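Local coordinates for protein HIAXHD3 (Humicola insolens, PDB 3ZXK) that probably removes arabinofuranose side chains from arabinoxylan as a GH43 arabinofuranosidase, an enzyme used as the scaffold for engineering endo-xylanase activity, at residues L45-T57 / P303-G315. Residues are numbered along the deposited sequence; the frame is centred on the assembly and turned at random.
Sequences LKSYDLVHWTPVT and PIPVRGAKNATEG
Y48 meets K310 where the linker chain that leaves strand 301-303, on its way to the C-terminal beta-sandwich, runs over the turn between strands 41-47 and 54-58, the third and fourth of a four-stranded antiparallel sheet, consistent with the first blade of the GH43 five-bladed beta-propeller. K310 CB stands 3.6 Å from the centroid of the Y48 ring and 8° off its normal, a CH-pi contact over the face, while A312 O lies at the ring edge, in plane. With chi1 at -166°, the K310 chain runs alongside the ring in the same direction, bringing NZ within 3.1 Å of Y48 OH as donor. K46 NZ also donates to that hydroxyl, which is hydrogen-bonded to E123 as well; E123 forms a salt bridge with K46 and probably offsets the two lysine charges. A leucine in place of Y48 would probably deprive K310 of its flat seat and both lysine ammonium groups of their shared hydroxyl.

The turn is packed mainly through apolar side chains. P305 lays its ring carbons against D49 O, CD at 3.3 Å, and I304 CD1 touches V51 CG2 at 3.7 Å, with F8 touching the side chains of V51, I304 and P305. The turn itself is stiffened by D49, whose OD1 accepts from V51 N and H52 N, an Asx turn extended to an Asx motif, and whose OD2 receives H52 ND1 through its syn lone pair.

Toward G315 the contact is more open to water, though T313 CG2 presses on T54 CG2 at 3.4 Å: a water donates to both P55 O and E314 O, bridging the backbones. Here the extended K46 chain crosses E314 at about a right angle, and the salt bridge closes with NZ 3.0 Å from OE2, nearly along the C-O axis of that oxygen.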
ATOM      1  N   LEU A  45      -4.844   3.098  -7.647  1.00  4.32           N
ATOM      2  CA  LEU A  45      -4.638   2.219  -8.795  1.00  4.16           C
ATOM      3  C   LEU A  45      -5.792   2.342  -9.754  1.00  4.19           C
ATOM      4  O   LEU A  45      -6.922   2.697  -9.362  1.00  3.80           O
ATOM      5  CB  LEU A  45      -4.478   0.759  -8.362  1.00  4.98           C
ATOM      6  CG  LEU A  45      -3.600   0.469  -7.123  1.00  7.18           C
ATOM      7  CD1 LEU A  45      -3.769  -0.997  -6.743  1.00  8.60           C
ATOM      8  CD2 LEU A  45      -2.147   0.793  -7.404  1.00  9.04           C
ATOM      9  N   LYS A  46      -5.508   2.038 -11.020  1.00  4.48           N
ATOM     10  CA  LYS A  46      -6.479   2.136 -12.083  1.00  4.73           C
ATOM     11  C   LYS A  46      -6.576   0.792 -12.812  1.00  4.73           C
ATOM     12  O   LYS A  46      -5.560   0.091 -12.984  1.00  4.83           O
ATOM     13  CB  LYS A  46      -5.992   3.217 -13.039  1.00  6.43           C
ATOM     14  CG  LYS A  46      -6.568   3.202 -14.418  1.00  8.75           C
ATOM     15  CD  LYS A  46      -5.927   4.250 -15.296  1.00 10.20           C
ATOM     16  CE  LYS A  46      -6.742   4.353 -16.572  1.00 12.69           C
ATOM     17  NZ  LYS A  46      -6.239   5.431 -17.456  1.00 15.64           N
ATOM     18  N   SER A  47      -7.791   0.452 -13.229  1.00  4.54           N
ATOM     19  CA  SER A  47      -8.065  -0.738 -14.040  0.57  4.98           C
ATOM     20  C   SER A  47      -9.223  -0.515 -14.991  1.00  5.14           C
ATOM     21  O   SER A  47     -10.095   0.268 -14.708  1.00  5.33           O
ATOM     22  CB  SER A  47      -8.425  -1.928 -13.153  0.57  5.26           C
ATOM     23  OG  SER A  47      -8.554  -3.082 -13.951  0.57  4.82           O
ATOM     24  N   TYR A  48      -9.246  -1.271 -16.078  1.00  5.38           N
ATOM     25  CA  TYR A  48     -10.386  -1.258 -16.986  1.00  5.47           C
ATOM     26  C   TYR A  48     -11.271  -2.489 -16.798  1.00  5.80           C
ATOM     27  O   TYR A  48     -12.377  -2.556 -17.352  1.00  6.46           O
ATOM     28  CB  TYR A  48      -9.927  -1.150 -18.441  1.00  5.85           C
ATOM     29  CG  TYR A  48      -9.254   0.146 -18.782  1.00  6.64           C
ATOM     30  CD1 TYR A  48      -9.998   1.307 -18.982  1.00  8.07           C
ATOM     31  CD2 TYR A  48      -7.849   0.222 -18.911  1.00  7.85           C
ATOM     32  CE1 TYR A  48      -9.363   2.505 -19.321  1.00  9.63           C
ATOM     33  CE2 TYR A  48      -7.215   1.418 -19.243  1.00 10.10           C
ATOM     34  CZ  TYR A  48      -7.982   2.549 -19.436  1.00 10.77           C
ATOM     35  OH  TYR A  48      -7.368   3.736 -19.770  1.00 13.28           O
ATOM     36  N   ASP A  49     -10.799  -3.449 -15.995  1.00  5.75           N
ATOM     37  CA  ASP A  49     -11.485  -4.732 -15.864  1.00  6.24           C
ATOM     38  C   ASP A  49     -11.545  -5.325 -14.458  1.00  6.08           C
ATOM     39  O   ASP A  49     -12.026  -6.431 -14.325  1.00  6.85           O
ATOM     40  CB  ASP A  49     -10.860  -5.759 -16.837  1.00  7.69           C
ATOM     41  CG  ASP A  49      -9.365  -5.991 -16.587  1.00  8.93           C
ATOM     42  OD1 ASP A  49      -8.817  -5.457 -15.592  1.00  7.77           O
ATOM     43  OD2 ASP A  49      -8.729  -6.685 -17.416  1.00 12.40           O
ATOM     44  N   LEU A  50     -11.121  -4.566 -13.438  1.00  5.96           N
ATOM     45  CA  LEU A  50     -10.998  -5.035 -12.041  1.00  6.15           C
ATOM     46  C   LEU A  50      -9.927  -6.074 -11.818  1.00  6.83           C
ATOM     47  O   LEU A  50      -9.728  -6.535 -10.684  1.00  7.30           O
ATOM     48  CB  LEU A  50     -12.334  -5.532 -11.456  1.00  6.93           C
ATOM     49  CG  LEU A  50     -13.442  -4.522 -11.219  1.00  7.39           C
ATOM     50  CD1 LEU A  50     -14.728  -5.219 -10.816  1.00  8.68           C
ATOM     51  CD2 LEU A  50     -13.017  -3.541 -10.142  1.00  6.60           C
ATOM     52  N   VAL A  51      -9.176  -6.390 -12.868  1.00  7.33           N
ATOM     53  CA  VAL A  51      -8.206  -7.483 -12.803  1.00  8.84           C
ATOM     54  C   VAL A  51      -6.767  -7.013 -12.986  1.00  7.89           C
ATOM     55  O   VAL A  51      -5.902  -7.398 -12.218  1.00  8.76           O
ATOM     56  CB  VAL A  51      -8.568  -8.559 -13.835  1.00  9.24           C
ATOM     57  CG1 VAL A  51      -7.490  -9.621 -13.945  1.00  9.50           C
ATOM     58  CG2 VAL A  51      -9.913  -9.173 -13.475  1.00  9.97           C
ATOM     59  N   HIS A  52      -6.509  -6.191 -13.999  1.00  7.61           N
ATOM     60  CA  HIS A  52      -5.160  -5.698 -14.246  1.00  8.42           C
ATOM     61  C   HIS A  52      -5.065  -4.270 -13.787  1.00  7.85           C
ATOM     62  O   HIS A  52      -5.710  -3.377 -14.358  1.00  8.63           O
ATOM     63  CB  HIS A  52      -4.855  -5.814 -15.731  1.00  9.48           C
ATOM     64  CG  HIS A  52      -4.989  -7.222 -16.264  1.00 11.76           C
ATOM     65  ND1 HIS A  52      -6.087  -7.658 -16.917  1.00 15.00           N
ATOM     66  CD2 HIS A  52      -4.123  -8.305 -16.188  1.00 14.13           C
ATOM     67  CE1 HIS A  52      -5.919  -8.952 -17.270  1.00 15.91           C
ATOM     68  NE2 HIS A  52      -4.719  -9.349 -16.825  1.00 16.64           N
ATOM     69  N   TRP A  53      -4.286  -4.054 -12.734  1.00  7.09           N
ATOM     70  CA  TRP A  53      -4.215  -2.770 -12.036  1.00  6.58           C
ATOM     71  C   TRP A  53      -2.867  -2.141 -12.257  1.00  7.28           C
ATOM     72  O   TRP A  53      -1.844  -2.854 -12.274  1.00  8.63           O
ATOM     73  CB  TRP A  53      -4.419  -2.982 -10.555  1.00  6.55           C
ATOM     74  CG  TRP A  53      -5.784  -3.471 -10.219  1.00  5.54           C
ATOM     75  CD1 TRP A  53      -6.208  -4.782 -10.076  1.00  6.90           C
ATOM     76  CD2 TRP A  53      -6.962  -2.648  -9.990  1.00  5.20           C
ATOM     77  NE1 TRP A  53      -7.535  -4.831  -9.737  1.00  6.98           N
ATOM     78  CE2 TRP A  53      -8.058  -3.570  -9.684  1.00  6.05           C
ATOM     79  CE3 TRP A  53      -7.205  -1.277  -9.985  1.00  4.75           C
ATOM     80  CZ2 TRP A  53      -9.342  -3.114  -9.399  1.00  5.33           C
ATOM     81  CZ3 TRP A  53      -8.505  -0.833  -9.723  1.00  4.61           C
ATOM     82  CH2 TRP A  53      -9.543  -1.730  -9.423  1.00  5.23           C
ATOM     83  N   THR A  54      -2.850  -0.810 -12.374  1.00  7.15           N
ATOM     84  CA  THR A  54      -1.638  -0.006 -12.562  1.00  8.31           C
ATOM     85  C   THR A  54      -1.731   1.172 -11.592  1.00  7.19           C
ATOM     86  O   THR A  54      -2.794   1.810 -11.525  1.00  6.98           O
ATOM     87  CB  THR A  54      -1.586   0.574 -13.985  1.00 11.69           C
ATOM     88  OG1 THR A  54      -1.556  -0.495 -14.942  1.00 15.55           O
ATOM     89  CG2 THR A  54      -0.354   1.454 -14.168  1.00 14.54           C
ATOM     90  N   PRO A  55      -0.651   1.457 -10.834  1.00  7.56           N
ATOM     91  CA  PRO A  55      -0.703   2.619  -9.920  1.00  6.55           C
ATOM     92  C   PRO A  55      -0.620   3.926 -10.713  1.00  6.30           C
ATOM     93  O   PRO A  55       0.176   4.017 -11.669  1.00  7.44           O
ATOM     94  CB  PRO A  55       0.513   2.409  -9.002  1.00  7.55           C
ATOM     95  CG  PRO A  55       1.446   1.577  -9.794  1.00  8.17           C
ATOM     96  CD  PRO A  55       0.667   0.782 -10.805  1.00  8.25           C
ATOM     97  N   VAL A  56      -1.475   4.899 -10.392  1.00  5.62           N
ATOM     98  CA  VAL A  56      -1.500   6.135 -11.185  1.00  5.81           C
ATOM     99  C   VAL A  56      -1.204   7.415 -10.423  1.00  4.99           C
ATOM    100  O   VAL A  56      -0.751   8.386 -11.029  1.00  5.98           O
ATOM    101  CB  VAL A  56      -2.778   6.283 -12.034  1.00  6.04           C
ATOM    102  CG1 VAL A  56      -2.801   5.169 -13.075  1.00  7.20           C
ATOM    103  CG2 VAL A  56      -4.032   6.292 -11.151  1.00  6.50           C
ATOM    104  N   THR A  57      -1.426   7.411  -9.115  1.00  4.56           N
ATOM    105  CA  THR A  57      -1.201   8.600  -8.278  1.00  4.28           C
ATOM    106  C   THR A  57      -1.201   8.218  -6.802  1.00  4.03           C
ATOM    107  O   THR A  57      -1.469   7.063  -6.461  1.00  4.21           O
ATOM    108  CB  THR A  57      -2.250   9.739  -8.593  1.00  4.26           C
ATOM    109  OG1 THR A  57      -1.840  10.982  -7.988  1.00  4.59           O
ATOM    110  CG2 THR A  57      -3.662   9.382  -8.122  1.00  4.38           C
ATOM    111  N   PRO A 303     -15.477 -15.353 -14.645  1.00  8.54           N
ATOM    112  CA  PRO A 303     -15.526 -14.585 -15.899  1.00  8.24           C
ATOM    113  C   PRO A 303     -14.972 -13.160 -15.728  1.00  8.66           C
ATOM    114  O   PRO A 303     -15.093 -12.545 -14.664  1.00  9.14           O
ATOM    115  CB  PRO A 303     -17.019 -14.522 -16.224  1.00  8.41           C
ATOM    116  CG  PRO A 303     -17.598 -15.741 -15.540  1.00  9.11           C
ATOM    117  CD  PRO A 303     -16.809 -15.859 -14.249  1.00  8.55           C
ATOM    118  N   ILE A 304     -14.384 -12.643 -16.790  1.00  8.11           N
ATOM    119  CA  ILE A 304     -13.784 -11.325 -16.735  1.00  7.92           C
ATOM    120  C   ILE A 304     -14.902 -10.278 -16.517  1.00  7.46           C
ATOM    121  O   ILE A 304     -15.937 -10.332 -17.144  1.00  7.93           O
ATOM    122  CB  ILE A 304     -12.924 -11.053 -18.011  1.00  8.24           C
ATOM    123  CG1 ILE A 304     -11.982  -9.867 -17.785  1.00  9.51           C
ATOM    124  CG2 ILE A 304     -13.806 -10.932 -19.257  1.00  9.68           C
ATOM    125  CD1 ILE A 304     -10.811 -10.195 -16.895  1.00 13.28           C
ATOM    126  N   PRO A 305     -14.713  -9.328 -15.590  1.00  7.06           N
ATOM    127  CA  PRO A 305     -15.836  -8.407 -15.307  1.00  7.27           C
ATOM    128  C   PRO A 305     -16.178  -7.461 -16.453  1.00  8.05           C
ATOM    129  O   PRO A 305     -17.320  -7.007 -16.554  1.00  9.59           O
ATOM    130  CB  PRO A 305     -15.349  -7.640 -14.065  1.00  7.09           C
ATOM    131  CG  PRO A 305     -14.384  -8.615 -13.400  1.00  7.61           C
ATOM    132  CD  PRO A 305     -13.667  -9.270 -14.555  1.00  7.25           C
ATOM    133  N   VAL A 306     -15.195  -7.161 -17.291  1.00  9.20           N
ATOM    134  CA  VAL A 306     -15.415  -6.326 -18.469  1.00  8.77           C
ATOM    135  C   VAL A 306     -14.821  -7.022 -19.672  1.00  9.14           C
ATOM    136  O   VAL A 306     -13.660  -7.412 -19.632  1.00  9.03           O
ATOM    137  CB  VAL A 306     -14.804  -4.907 -18.297  1.00  9.26           C
ATOM    138  CG1 VAL A 306     -14.893  -4.086 -19.583  1.00 10.59           C
ATOM    139  CG2 VAL A 306     -15.528  -4.187 -17.178  1.00  9.67           C
ATOM    140  N   ARG A 307     -15.619  -7.152 -20.733  1.00 10.59           N
ATOM    141  CA  ARG A 307     -15.213  -7.850 -21.966  1.00 11.31           C
ATOM    142  C   ARG A 307     -14.622  -6.849 -22.934  1.00 12.26           C
ATOM    143  O   ARG A 307     -15.138  -5.743 -23.062  1.00 13.81           O
ATOM    144  CB  ARG A 307     -16.394  -8.623 -22.604  1.00 11.52           C
ATOM    145  CG  ARG A 307     -16.906  -9.746 -21.688  1.00 11.88           C
ATOM    146  CD  ARG A 307     -18.365 -10.143 -21.957  1.00 10.85           C
ATOM    147  NE  ARG A 307     -19.302  -9.086 -21.606  1.00 10.36           N
ATOM    148  CZ  ARG A 307     -19.750  -8.836 -20.382  1.00  9.76           C
ATOM    149  NH1 ARG A 307     -19.343  -9.554 -19.331  1.00 10.33           N
ATOM    150  NH2 ARG A 307     -20.612  -7.847 -20.208  1.00 12.80           N
ATOM    151  N   GLY A 308     -13.538  -7.233 -23.606  1.00 12.44           N
ATOM    152  CA  GLY A 308     -12.879  -6.354 -24.577  1.00 13.23           C
ATOM    153  C   GLY A 308     -12.392  -5.059 -23.950  1.00 12.72           C
ATOM    154  O   GLY A 308     -12.477  -3.997 -24.556  1.00 13.94           O
ATOM    155  N   ALA A 309     -11.908  -5.151 -22.715  1.00 13.53           N
ATOM    156  CA  ALA A 309     -11.432  -3.975 -21.988  1.00 12.93           C
ATOM    157  C   ALA A 309     -10.149  -3.415 -22.568  1.00 13.63           C
ATOM    158  O   ALA A 309      -9.321  -4.156 -23.091  1.00 13.45           O
ATOM    159  CB  ALA A 309     -11.218  -4.303 -20.520  1.00 12.68           C
ATOM    160  N   LYS A 310      -9.993  -2.102 -22.445  1.00 13.83           N
ATOM    161  CA  LYS A 310      -8.744  -1.428 -22.783  1.00 17.25           C
ATOM    162  C   LYS A 310      -7.570  -2.039 -22.003  1.00 19.43           C
ATOM    163  O   LYS A 310      -7.720  -2.476 -20.858  1.00 17.19           O
ATOM    164  CB  LYS A 310      -8.895   0.067 -22.504  1.00 19.04           C
ATOM    165  CG  LYS A 310      -7.818   0.964 -23.090  1.00 24.57           C
ATOM    166  CD  LYS A 310      -8.402   2.316 -23.496  1.00 28.81           C
ATOM    167  CE  LYS A 310      -7.308   3.287 -23.938  1.00 33.41           C
ATOM    168  NZ  LYS A 310      -6.585   3.909 -22.786  1.00 39.92           N
ATOM    169  N   ASN A 311      -6.414  -2.120 -22.654  1.00 26.78           N
ATOM    170  CA  ASN A 311      -5.230  -2.710 -22.041  1.00 32.45           C
ATOM    171  C   ASN A 311      -4.140  -1.672 -21.800  1.00 36.86           C
ATOM    172  O   ASN A 311      -3.107  -1.982 -21.210  1.00 43.98           O
ATOM    173  CB  ASN A 311      -4.678  -3.850 -22.911  1.00 38.38           C
ATOM    174  CG  ASN A 311      -5.669  -4.994 -23.092  1.00 42.64           C
ATOM    175  OD1 ASN A 311      -6.519  -5.255 -22.227  1.00 46.80           O
ATOM    176  ND2 ASN A 311      -5.558  -5.693 -24.225  1.00 47.46           N
ATOM    177  N   ALA A 312      -4.385  -0.446 -22.262  1.00 39.72           N
ATOM    178  CA  ALA A 312      -3.409   0.645 -22.193  1.00 40.12           C
ATOM    179  C   ALA A 312      -2.924   0.884 -20.771  1.00 41.01           C
ATOM    180  O   ALA A 312      -3.681   0.722 -19.811  1.00 43.54           O
ATOM    181  CB  ALA A 312      -3.995   1.924 -22.772  1.00 38.70           C
ATOM    182  N   THR A 313      -1.658   1.264 -20.644  1.00 40.72           N
ATOM    183  CA  THR A 313      -1.088   1.538 -19.334  1.00 38.58           C
ATOM    184  C   THR A 313      -0.302   2.845 -19.298  1.00 38.54           C
ATOM    185  O   THR A 313       0.308   3.249 -20.293  1.00 41.61           O
ATOM    186  CB  THR A 313      -0.207   0.375 -18.854  1.00 38.93           C
ATOM    187  OG1 THR A 313      -0.938  -0.855 -18.958  1.00 49.91           O
ATOM    188  CG2 THR A 313       0.171   0.583 -17.419  1.00 29.45           C
ATOM    189  N   GLU A 314      -0.345   3.499 -18.140  1.00 35.30           N
ATOM    190  CA  GLU A 314       0.452   4.688 -17.866  1.00 35.29           C
ATOM    191  C   GLU A 314       1.708   4.298 -17.104  1.00 29.80           C
ATOM    192  O   GLU A 314       1.637   3.554 -16.123  1.00 29.01           O
ATOM    193  CB  GLU A 314      -0.331   5.660 -16.978  1.00 38.58           C
ATOM    194  CG  GLU A 314      -1.288   6.591 -17.699  1.00 33.81           C
ATOM    195  CD  GLU A 314      -2.485   6.941 -16.835  1.00 32.15           C
ATOM    196  OE1 GLU A 314      -2.302   7.362 -15.668  1.00 21.71           O
ATOM    197  OE2 GLU A 314      -3.616   6.780 -17.327  1.00 38.33           O
ATOM    198  N   GLY A 315       2.848   4.815 -17.552  1.00 26.38           N
ATOM    199  CA  GLY A 315       4.098   4.704 -16.804  1.00 25.22           C
ATOM    200  C   GLY A 315       4.655   3.299 -16.681  1.00 19.77           C
ATOM    201  O   GLY A 315       4.210   2.377 -17.352  1.00 20.83           O
TER
HETATM  202  O   HOH W   1      -7.108  -4.416 -18.790  1.00 24.23           O
HETATM  203  O   HOH W   2       1.712   4.943 -13.796  1.00 23.53           O
HETATM  204  O   HOH W   3      -0.503   9.128 -13.668  1.00 21.59           O